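Local atomic coordinates of DUF1254 domain-containing protein (Vibrio parahaemolyticus, PDB entry 3U07), a protein that is of unknown function but carries a signal sequence and combines DUF1254 and DUF1214 family regions in one chain. Residues I97-D102 / N187-S192; Q135-A140 / A149-V154; P57-Q62 / G87-A92; W109-M114 / V162-R167. The protein carries 2 engineered substitutions. All coordinates share one frame; numbering follows the deposited sequence.

Overall arrangement
All four contacts lie in the DUF1254 part of the chain, where two four-stranded beta layers pack face to face. Contacts 1 and 2 make the mixed sheet; their centres are about 9 Å apart, and strands 96-100 and 134-140 pair directly between them. Contact 4 is the middle of the antiparallel sheet, and contact 3, about 12 Å from it between centres, fastens a loop to that sheet's edge strand 82-90. The layers meet where Val98 of contact 1 touches Leu164 and Leu111 of contact 4, with centres about 13 Å apart. Phe138 of contact 2 reaches Thr113 of contact 4 and Leu89 of contact 3.

Contact 1 (I97-D102 / N187-S192); sequences IVSVPD and NIRTLS
Ser99 OG is gripped by three groups. Arg189 NH2 donates to Ser99 OG at 2.9 Å, the oxygen lying at the guanidinium edge and in its plane; water 1 donates to it, and Gln135 OE1 of strand 134-140 is hydrogen-bonded to it as well. Water 1 ties the cluster together: it accepts from Arg189 NE at 2.9 Å and donates to Ile97 O at 2.7 Å. The bend of the arginine chain at chi3 (-75°) turns the guanidinium toward Ser99, which lets NH2 and NE serve the serine and the water together. Beneath this, the backbones run antiparallel. Ile97 and Arg189 form one hydrogen-bonded pair, with Ile97 N to Arg189 O at 2.7 Å and almost straight; Ser99 and Asn187 form the next. Between them, Val98 and Ile188 make a non-hydrogen-bonded pair whose side chains leave on the opposite face. Past the strand, Leu191 CD1 meets Ile97 CD1 at 4.1 Å. Strand 187-190 is an outermost strand of the mixed sheet and runs straight into helix 191-195, with Thr190 as N-cap. Tyr194 of that helix covers Ile97 and Arg189, while Val98 packs on Leu111 of strand 109-115 in the other sheet.

Contact 2 (Q135-A140 / A149-V154); sequences QFMFAA and ASVDEV
Strand 134-140 runs parallel to the incoming strand at 153-154, with Phe136 bridged to Glu153 and Met137 to Val154, and Met137 N bonds Glu153 O at 2.9 Å, almost in line with the carbonyl. Just before this pairing, Asp152 holds Gln135 by both of its backbone polar atoms. Asp152 OD2 accepts from Gln135 N at 2.8 Å on the anti side of the carboxylate, somewhat out of its plane, while Asp152 N donates to Gln135 O at 2.9 Å. With CG beside the backbone N (chi1 -76°), the carboxylate and the backbone N-H of Asp152 both reach the same residue. The methylenes of Gln135 pass near Ser150 O, and its amide end leads off to Ser99. On one face of the sheet, Val151 CG1 lies against Met137 CB at 3.8 Å. Further out, the Met137 and Val154 side chains lie side by side, pointing the same way, with Met137 CE 4.1 Å from Val154 CG1. On the other face, Glu153 CB lies at the edge of the Phe136 ring, in its plane, 4.0 Å from Phe136 CD1; that ring also stacks with Phe124 of the antiparallel sheet. The chemistry is thus divided: an exposed acidic residue satisfies the backbone of Gln135 where regular strand pairing has not yet begun, and on the Met137 face, the one turned away from the antiparallel sheet, the contact is aliphatic, with Val151 and Val154 beside the selenomethionine.

Contact 3 (P57-Q62 / G87-A92); sequences PLNEFQ and GWLDVA. Engineered in segment 57-62: Glu60 (natural residue Arg).
Asn59 fastens the loop 57-62 to the end of strand 82-90, an outermost strand of the antiparallel sheet, and Asp90 on that strand opens an Asx turn. Three direct hydrogen bonds cross, all of them made by Asn59. Asn59 N donates to Trp88 O at 2.6 Å, nearly straight. Its side-chain amide then imitates a strand neighbour: Asn59 OD1 accepts from Asp90 N at 2.8 Å, the donor standing above the carbonyl plane, and Asn59 ND2 donates to Asp90 O at 3.0 Å on a lone pair, with that oxygen in the amide plane. The left-handed backbone of Asn59 (phi 59°, psi 40°) bends the loop here, and one residue thereby reaches the backbone of both Trp88 and Asp90. In the Asx turn, Asp90 OD1 accepts from Ala92 N from above the carboxylate plane; the same oxygen forms a salt bridge with Arg205. Apolar contact comes from Leu58, which lays CD2 3.9 Å from Trp88 CB and CD1 4.0 Å from Asp90 CB; Phe47 of helix 26-52 touches Leu58 and meets the Trp88 ring edge-to-face. Two waters add further links. Water 2 donates to Pro57 O and to the backbone O of Glu60, an engineered residue, and accepts from Trp88 N at 2.8 Å, so that one water links two loop carbonyls to the strand. Gln62 runs alongside the indole, amide and ring planes 25° apart, and water 3, in the ring plane, accepts from both Trp88 NE1 (2.8 Å) and Gln62 NE2 (2.9 Å).

Contact 4 (W109-M114 / V162-R167); sequences WILHTM and VKLMGR
Residues 109-114 and 162-167 are a regular antiparallel strand pair, joined from Ile110 and Arg167 at one end to Met114 and Lys163 at the other, and they form the buried middle of a four-stranded sheet. Six backbone hydrogen bonds hold them, two each for Ile110 with Arg167, His112 with Met165 and Met114 with Lys163; His112 N to Met165 O, at 2.8 Å, is representative. Leu111 opposite Gly166 and Thr113 opposite Leu164 are the non-hydrogen-bonded pairs between. Their face is aliphatic: Leu111 CD1 comes 3.8 Å from Leu164 CG; Leu111 CG lies anti to its own backbone N (chi1 168°), and chi2 turns the methyl across to the neighbouring strand. Thr113 CG2 touches Leu164 CB at 4.1 Å, while the threonine hydroxyl bonds Asn121. On the other face, Ile110 and Arg167 lie side by side, Ile110 CG2 3.7 Å from Arg167 CB and close to CG and CD of the arginine as well. The arginine then extends toward His112, and water 4 sits between them, 3.0 Å from His112 ND1 in the ring plane and weakly bonded to Arg167 NH2 at 2.9 Å. His112 NE2 is held by Thr120, and Lys163 makes a cation-pi contact with Trp307. Strands 82-90 and 120-125 complete the sheet, whose Leu111 and Leu164 face is turned to the mixed sheet: an arrangement consistent with a two-layer beta sandwich, with the same pair of strand orders recurring in the two sheets of the C-terminal half.

Contact 1 (I97-D102 / N187-S192)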
# COMPACT_ATOMS: atom_id res chain seq x y z
N ILE A 97 2.79 8.15 -19.20
CA ILE A 97 1.43 8.57 -18.95
C ILE A 97 0.51 7.39 -18.69
O ILE A 97 0.45 6.43 -19.46
CB ILE A 97 0.91 9.38 -20.16
CG1 ILE A 97 1.70 10.69 -20.26
CG2 ILE A 97 -0.58 9.65 -20.02
CD1 ILE A 97 1.55 11.41 -21.59
N VAL A 98 -0.20 7.45 -17.57
CA VAL A 98 -1.14 6.42 -17.21
C VAL A 98 -2.51 6.97 -17.57
O VAL A 98 -2.89 8.06 -17.13
CB VAL A 98 -1.07 6.09 -15.71
CG1 VAL A 98 -2.14 5.06 -15.34
CG2 VAL A 98 0.32 5.56 -15.36
N SER A 99 -3.23 6.23 -18.41
CA SER A 99 -4.56 6.65 -18.84
C SER A 99 -5.63 5.96 -18.01
O SER A 99 -5.63 4.74 -17.85
CB SER A 99 -4.78 6.32 -20.32
OG SER A 99 -3.82 6.95 -21.14
N VAL A 100 -6.55 6.76 -17.48
CA VAL A 100 -7.66 6.27 -16.67
C VAL A 100 -8.94 6.86 -17.25
O VAL A 100 -9.09 8.09 -17.33
CB VAL A 100 -7.50 6.70 -15.19
CG1 VAL A 100 -8.74 6.31 -14.40
CG2 VAL A 100 -6.27 6.02 -14.59
N PRO A 101 -9.89 6.00 -17.66
CA PRO A 101 -11.17 6.41 -18.23
C PRO A 101 -12.12 6.98 -17.18
O PRO A 101 -11.98 6.67 -16.00
CB PRO A 101 -11.72 5.11 -18.80
CG PRO A 101 -11.24 4.09 -17.79
CD PRO A 101 -9.79 4.53 -17.59
N ASP A 102 -13.06 7.82 -17.60
CA ASP A 102 -14.05 8.32 -16.66
C ASP A 102 -14.80 7.06 -16.22
O ASP A 102 -15.09 6.18 -17.04
CB ASP A 102 -15.01 9.31 -17.34
CG ASP A 102 -14.37 10.67 -17.61
OD1 ASP A 102 -13.26 10.92 -17.11
OD2 ASP A 102 -14.99 11.49 -18.33
N ASN A 187 -4.41 2.34 -19.28
CA ASN A 187 -3.29 2.12 -20.19
C ASN A 187 -2.05 2.81 -19.66
O ASN A 187 -2.14 3.71 -18.83
CB ASN A 187 -3.67 2.68 -21.57
CG ASN A 187 -2.75 2.20 -22.68
OD1 ASN A 187 -1.93 1.31 -22.49
ND2 ASN A 187 -2.90 2.79 -23.86
N ILE A 188 -0.88 2.35 -20.11
CA ILE A 188 0.40 2.95 -19.73
C ILE A 188 1.17 3.16 -21.03
O ILE A 188 1.37 2.22 -21.80
CB ILE A 188 1.26 2.03 -18.84
CG1 ILE A 188 0.55 1.74 -17.52
CG2 ILE A 188 2.62 2.69 -18.59
CD1 ILE A 188 1.27 0.70 -16.69
N ARG A 189 1.60 4.39 -21.27
CA ARG A 189 2.35 4.71 -22.48
C ARG A 189 3.47 5.70 -22.19
O ARG A 189 3.32 6.59 -21.35
CB ARG A 189 1.42 5.34 -23.53
CG ARG A 189 0.45 4.39 -24.21
CD ARG A 189 -0.52 5.17 -25.08
NE ARG A 189 -1.53 5.87 -24.29
CZ ARG A 189 -2.41 6.73 -24.80
NH1 ARG A 189 -2.39 7.00 -26.09
NH2 ARG A 189 -3.31 7.30 -24.01
N THR A 190 4.60 5.55 -22.87
CA THR A 190 5.70 6.48 -22.71
C THR A 190 5.24 7.75 -23.43
O THR A 190 4.38 7.70 -24.30
CB THR A 190 7.00 5.99 -23.38
OG1 THR A 190 6.75 5.71 -24.77
CG2 THR A 190 7.52 4.75 -22.69
N LEU A 191 5.82 8.89 -23.06
CA LEU A 191 5.46 10.16 -23.68
C LEU A 191 5.58 10.07 -25.20
O LEU A 191 4.66 10.45 -25.92
CB LEU A 191 6.35 11.28 -23.15
CG LEU A 191 6.13 12.67 -23.75
CD1 LEU A 191 4.67 13.11 -23.58
CD2 LEU A 191 7.09 13.65 -23.09
N SER A 192 6.72 9.57 -25.69
CA SER A 192 6.93 9.47 -27.12
C SER A 192 5.83 8.63 -27.77
O SER A 192 5.26 9.03 -28.78
CB SER A 192 8.31 8.88 -27.43
OG SER A 192 8.46 7.60 -26.86
O HOH W 1 -1.37 5.74 -21.36

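Contact 2 (Q135-A140 / A149-V154)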
# COMPACT_ATOMS: atom_id res chain seq x y z
N GLN A 135 -5.57 11.69 -17.98
CA GLN A 135 -4.25 11.32 -18.48
C GLN A 135 -3.27 11.81 -17.42
O GLN A 135 -3.06 13.01 -17.27
CB GLN A 135 -3.97 12.01 -19.82
CG GLN A 135 -4.95 11.66 -20.93
CD GLN A 135 -4.99 10.18 -21.27
OE1 GLN A 135 -4.08 9.43 -20.93
NE2 GLN A 135 -6.04 9.76 -21.95
N PHE A 136 -2.67 10.88 -16.69
CA PHE A 136 -1.75 11.24 -15.62
C PHE A 136 -0.32 10.96 -16.02
O PHE A 136 0.07 9.82 -16.26
CB PHE A 136 -2.15 10.47 -14.35
CG PHE A 136 -3.59 10.69 -13.95
CD1 PHE A 136 -3.98 11.89 -13.38
CD2 PHE A 136 -4.55 9.72 -14.20
CE1 PHE A 136 -5.32 12.12 -13.05
CE2 PHE A 136 -5.89 9.94 -13.87
CZ PHE A 136 -6.28 11.15 -13.29
N MSE A 137 0.47 12.03 -16.10
CA MSE A 137 1.85 11.89 -16.51
C MSE A 137 2.81 11.89 -15.34
O MSE A 137 2.76 12.76 -14.47
CB MSE A 137 2.23 13.02 -17.49
CG MSE A 137 3.60 12.84 -18.14
SE MSE A 137 4.02 14.20 -19.49
CE MSE A 137 4.91 15.43 -18.33
N PHE A 138 3.69 10.89 -15.32
CA PHE A 138 4.70 10.75 -14.29
C PHE A 138 6.03 11.07 -14.95
O PHE A 138 6.39 10.45 -15.95
CB PHE A 138 4.70 9.33 -13.73
CG PHE A 138 3.42 8.95 -13.06
CD1 PHE A 138 2.29 8.65 -13.81
CD2 PHE A 138 3.33 8.99 -11.67
CE1 PHE A 138 1.07 8.38 -13.18
CE2 PHE A 138 2.12 8.72 -11.03
CZ PHE A 138 0.99 8.42 -11.79
N ALA A 139 6.75 12.03 -14.39
CA ALA A 139 8.04 12.41 -14.95
C ALA A 139 9.08 12.51 -13.86
O ALA A 139 8.75 12.78 -12.70
CB ALA A 139 7.91 13.76 -15.67
N ALA A 140 10.33 12.26 -14.26
CA ALA A 140 11.40 12.34 -13.33
C ALA A 140 11.42 13.77 -12.91
O ALA A 140 11.06 14.72 -13.66
CB ALA A 140 12.74 11.96 -13.92
N ALA A 149 -0.94 19.32 -23.93
CA ALA A 149 -2.18 19.97 -23.51
C ALA A 149 -3.18 18.91 -23.05
O ALA A 149 -4.05 19.15 -22.21
CB ALA A 149 -2.77 20.77 -24.66
N SER A 150 -3.02 17.73 -23.64
CA SER A 150 -3.82 16.53 -23.40
C SER A 150 -3.71 15.95 -21.97
O SER A 150 -4.61 15.25 -21.51
CB SER A 150 -3.38 15.47 -24.40
OG SER A 150 -4.32 14.42 -24.50
N VAL A 151 -2.61 16.24 -21.30
CA VAL A 151 -2.37 15.71 -19.96
C VAL A 151 -3.12 16.46 -18.87
O VAL A 151 -3.12 17.69 -18.84
CB VAL A 151 -0.86 15.71 -19.64
CG1 VAL A 151 -0.62 15.46 -18.15
CG2 VAL A 151 -0.18 14.62 -20.47
N ASP A 152 -3.76 15.71 -17.98
CA ASP A 152 -4.53 16.29 -16.88
C ASP A 152 -3.65 16.76 -15.73
O ASP A 152 -3.67 17.92 -15.35
CB ASP A 152 -5.54 15.27 -16.37
CG ASP A 152 -6.73 15.12 -17.30
OD1 ASP A 152 -7.68 15.92 -17.17
OD2 ASP A 152 -6.71 14.21 -18.15
N GLU A 153 -2.88 15.84 -15.17
CA GLU A 153 -2.02 16.16 -14.05
C GLU A 153 -0.63 15.57 -14.27
O GLU A 153 -0.48 14.56 -14.95
CB GLU A 153 -2.60 15.58 -12.75
CG GLU A 153 -4.00 16.07 -12.40
CD GLU A 153 -4.04 17.56 -12.09
OE1 GLU A 153 -3.07 18.08 -11.51
OE2 GLU A 153 -5.06 18.21 -12.40
N VAL A 154 0.37 16.22 -13.70
CA VAL A 154 1.75 15.78 -13.82
C VAL A 154 2.26 15.41 -12.43
O VAL A 154 2.12 16.18 -11.48
CB VAL A 154 2.66 16.89 -14.38
CG1 VAL A 154 4.10 16.39 -14.44
CG2 VAL A 154 2.18 17.30 -15.77

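Contact 3 (P57-Q62 / G87-A92)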
# COMPACT_ATOMS: atom_id res chain seq x y z
N PRO A 57 7.96 -6.92 -17.56
CA PRO A 57 8.30 -5.74 -18.37
C PRO A 57 7.86 -4.49 -17.62
O PRO A 57 6.85 -4.49 -16.92
CB PRO A 57 7.52 -5.97 -19.67
CG PRO A 57 6.39 -6.87 -19.24
CD PRO A 57 7.05 -7.81 -18.28
N LEU A 58 8.65 -3.43 -17.74
CA LEU A 58 8.33 -2.18 -17.07
C LEU A 58 7.36 -1.36 -17.92
O LEU A 58 7.24 -1.58 -19.13
CB LEU A 58 9.63 -1.40 -16.82
CG LEU A 58 10.68 -2.19 -16.03
CD1 LEU A 58 11.96 -1.38 -15.91
CD2 LEU A 58 10.14 -2.54 -14.64
N ASN A 59 6.64 -0.43 -17.28
CA ASN A 59 5.67 0.41 -17.98
C ASN A 59 4.59 -0.42 -18.65
O ASN A 59 4.16 -0.12 -19.77
CB ASN A 59 6.38 1.31 -19.00
CG ASN A 59 7.22 2.39 -18.34
OD1 ASN A 59 6.85 2.94 -17.31
ND2 ASN A 59 8.37 2.70 -18.95
N GLU A 60 4.15 -1.46 -17.95
CA GLU A 60 3.09 -2.35 -18.41
C GLU A 60 2.42 -2.95 -17.18
O GLU A 60 3.08 -3.18 -16.17
CB GLU A 60 3.65 -3.50 -19.26
CG GLU A 60 4.03 -3.15 -20.69
CD GLU A 60 4.48 -4.36 -21.50
OE1 GLU A 60 4.02 -5.48 -21.18
OE2 GLU A 60 5.27 -4.20 -22.45
N PHE A 61 1.12 -3.19 -17.27
CA PHE A 61 0.39 -3.81 -16.17
C PHE A 61 0.79 -5.28 -16.23
O PHE A 61 0.85 -5.87 -17.31
CB PHE A 61 -1.12 -3.66 -16.39
CG PHE A 61 -1.60 -2.23 -16.34
CD1 PHE A 61 -1.54 -1.50 -15.16
CD2 PHE A 61 -2.10 -1.62 -17.48
CE1 PHE A 61 -1.97 -0.18 -15.11
CE2 PHE A 61 -2.54 -0.29 -17.45
CZ PHE A 61 -2.47 0.43 -16.25
N GLN A 62 1.09 -5.88 -15.08
CA GLN A 62 1.49 -7.28 -15.03
C GLN A 62 0.47 -8.22 -15.67
O GLN A 62 -0.61 -8.43 -15.14
CB GLN A 62 1.74 -7.70 -13.59
CG GLN A 62 3.11 -7.35 -13.07
CD GLN A 62 3.15 -7.22 -11.56
OE1 GLN A 62 2.45 -7.95 -10.85
NE2 GLN A 62 3.97 -6.30 -11.06
N GLY A 87 1.83 -2.84 -11.63
CA GLY A 87 2.91 -2.67 -12.56
C GLY A 87 3.99 -1.80 -11.98
O GLY A 87 3.89 -1.34 -10.84
N TRP A 88 5.04 -1.59 -12.76
CA TRP A 88 6.15 -0.75 -12.36
C TRP A 88 6.42 0.23 -13.49
O TRP A 88 6.57 -0.17 -14.65
CB TRP A 88 7.40 -1.58 -12.11
CG TRP A 88 7.32 -2.45 -10.90
CD1 TRP A 88 6.84 -3.73 -10.83
CD2 TRP A 88 7.71 -2.10 -9.57
NE1 TRP A 88 6.91 -4.20 -9.54
CE2 TRP A 88 7.44 -3.21 -8.74
CE3 TRP A 88 8.27 -0.95 -8.99
CZ2 TRP A 88 7.72 -3.21 -7.37
CZ3 TRP A 88 8.54 -0.95 -7.63
CH2 TRP A 88 8.26 -2.07 -6.83
N LEU A 89 6.46 1.51 -13.16
CA LEU A 89 6.74 2.55 -14.13
C LEU A 89 8.23 2.81 -14.13
O LEU A 89 8.90 2.62 -13.10
CB LEU A 89 6.02 3.85 -13.72
CG LEU A 89 4.64 4.23 -14.26
CD1 LEU A 89 3.80 3.02 -14.57
CD2 LEU A 89 3.97 5.14 -13.24
N ASP A 90 8.77 3.21 -15.27
CA ASP A 90 10.18 3.56 -15.37
C ASP A 90 10.19 4.84 -16.18
O ASP A 90 9.87 4.82 -17.37
CB ASP A 90 10.99 2.48 -16.10
CG ASP A 90 12.42 2.92 -16.38
OD1 ASP A 90 12.91 3.86 -15.72
OD2 ASP A 90 13.06 2.32 -17.26
N VAL A 91 10.53 5.94 -15.53
CA VAL A 91 10.54 7.24 -16.20
C VAL A 91 11.95 7.76 -16.47
O VAL A 91 12.13 8.93 -16.81
CB VAL A 91 9.78 8.28 -15.35
CG1 VAL A 91 8.35 7.79 -15.08
CG2 VAL A 91 10.51 8.53 -14.03
N ALA A 92 12.95 6.89 -16.34
CA ALA A 92 14.34 7.27 -16.56
C ALA A 92 14.59 7.89 -17.94
O ALA A 92 15.15 8.97 -18.04
CB ALA A 92 15.26 6.06 -16.37
O HOH W 2 5.20 -3.40 -14.85
O HOH W 3 5.59 -6.48 -8.69

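Contact 4 (W109-M114 / V162-R167)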
# COMPACT_ATOMS: atom_id res chain seq x y z
N TRP A 109 -12.59 3.82 -6.98
CA TRP A 109 -11.41 3.47 -7.75
C TRP A 109 -10.26 4.33 -7.27
O TRP A 109 -10.47 5.41 -6.72
CB TRP A 109 -11.61 3.71 -9.25
CG TRP A 109 -11.86 5.15 -9.62
CD1 TRP A 109 -13.07 5.78 -9.66
CD2 TRP A 109 -10.88 6.12 -10.00
NE1 TRP A 109 -12.91 7.09 -10.04
CE2 TRP A 109 -11.57 7.33 -10.26
CE3 TRP A 109 -9.49 6.09 -10.14
CZ2 TRP A 109 -10.91 8.50 -10.66
CZ3 TRP A 109 -8.83 7.25 -10.54
CH2 TRP A 109 -9.55 8.44 -10.79
N ILE A 110 -9.05 3.85 -7.47
CA ILE A 110 -7.88 4.60 -7.05
C ILE A 110 -6.64 4.19 -7.82
O ILE A 110 -6.44 3.00 -8.10
CB ILE A 110 -7.62 4.42 -5.53
CG1 ILE A 110 -6.44 5.29 -5.08
CG2 ILE A 110 -7.37 2.94 -5.21
CD1 ILE A 110 -6.36 5.47 -3.59
N LEU A 111 -5.84 5.18 -8.21
CA LEU A 111 -4.57 4.93 -8.90
C LEU A 111 -3.56 5.35 -7.83
O LEU A 111 -3.51 6.52 -7.43
CB LEU A 111 -4.43 5.81 -10.15
CG LEU A 111 -3.04 5.86 -10.81
CD1 LEU A 111 -2.56 4.45 -11.15
CD2 LEU A 111 -3.12 6.72 -12.06
N HIS A 112 -2.78 4.40 -7.35
CA HIS A 112 -1.82 4.66 -6.28
C HIS A 112 -0.39 4.34 -6.70
O HIS A 112 -0.09 3.23 -7.12
CB HIS A 112 -2.22 3.81 -5.07
CG HIS A 112 -1.28 3.90 -3.91
ND1 HIS A 112 -1.04 2.83 -3.07
CD2 HIS A 112 -0.54 4.92 -3.44
CE1 HIS A 112 -0.18 3.19 -2.14
NE2 HIS A 112 0.14 4.46 -2.33
N THR A 113 0.50 5.33 -6.59
CA THR A 113 1.89 5.13 -6.95
C THR A 113 2.80 5.51 -5.80
O THR A 113 2.51 6.43 -5.05
CB THR A 113 2.30 5.97 -8.20
OG1 THR A 113 2.01 7.35 -7.96
CG2 THR A 113 1.55 5.50 -9.45
N MSE A 114 3.92 4.79 -5.68
CA MSE A 114 4.88 5.05 -4.62
C MSE A 114 6.28 4.95 -5.19
O MSE A 114 6.52 4.18 -6.13
CB MSE A 114 4.72 4.03 -3.49
CG MSE A 114 3.37 4.14 -2.77
SE MSE A 114 3.18 2.88 -1.30
CE MSE A 114 2.79 1.35 -2.41
N VAL A 162 8.85 3.47 -10.20
CA VAL A 162 7.77 3.74 -9.26
C VAL A 162 6.76 2.61 -9.30
O VAL A 162 6.37 2.14 -10.38
CB VAL A 162 7.06 5.11 -9.56
CG1 VAL A 162 8.05 6.10 -10.15
CG2 VAL A 162 5.90 4.91 -10.49
N LYS A 163 6.34 2.14 -8.13
CA LYS A 163 5.39 1.04 -8.07
C LYS A 163 3.97 1.57 -8.28
O LYS A 163 3.56 2.53 -7.64
CB LYS A 163 5.52 0.31 -6.73
CG LYS A 163 4.55 -0.86 -6.53
CD LYS A 163 4.99 -1.72 -5.35
CE LYS A 163 3.88 -2.65 -4.86
NZ LYS A 163 3.08 -3.27 -5.97
N LEU A 164 3.24 0.94 -9.19
CA LEU A 164 1.88 1.35 -9.49
C LEU A 164 0.86 0.29 -9.11
O LEU A 164 1.06 -0.89 -9.38
CB LEU A 164 1.74 1.66 -10.99
CG LEU A 164 0.37 2.08 -11.53
CD1 LEU A 164 0.54 2.75 -12.89
CD2 LEU A 164 -0.55 0.87 -11.65
N MSE A 165 -0.22 0.73 -8.48
CA MSE A 165 -1.30 -0.17 -8.07
C MSE A 165 -2.64 0.53 -8.32
O MSE A 165 -2.85 1.65 -7.87
CB MSE A 165 -1.19 -0.52 -6.58
CG MSE A 165 -2.44 -1.19 -6.00
SE MSE A 165 -2.63 -3.10 -6.32
CE MSE A 165 -3.97 -3.48 -4.98
N GLY A 166 -3.52 -0.14 -9.04
CA GLY A 166 -4.83 0.41 -9.31
C GLY A 166 -5.87 -0.51 -8.69
O GLY A 166 -5.74 -1.73 -8.75
N ARG A 167 -6.89 0.08 -8.07
CA ARG A 167 -7.96 -0.71 -7.45
C ARG A 167 -9.30 -0.19 -7.93
O ARG A 167 -9.56 1.02 -7.91
CB ARG A 167 -7.92 -0.60 -5.93
CG ARG A 167 -6.64 -1.08 -5.27
CD ARG A 167 -6.71 -0.88 -3.77
NE ARG A 167 -5.43 -1.14 -3.11
CZ ARG A 167 -5.26 -1.23 -1.80
NH1 ARG A 167 -6.31 -1.10 -0.98
NH2 ARG A 167 -4.06 -1.46 -1.29
O HOH W 4 -2.52 0.21 -3.15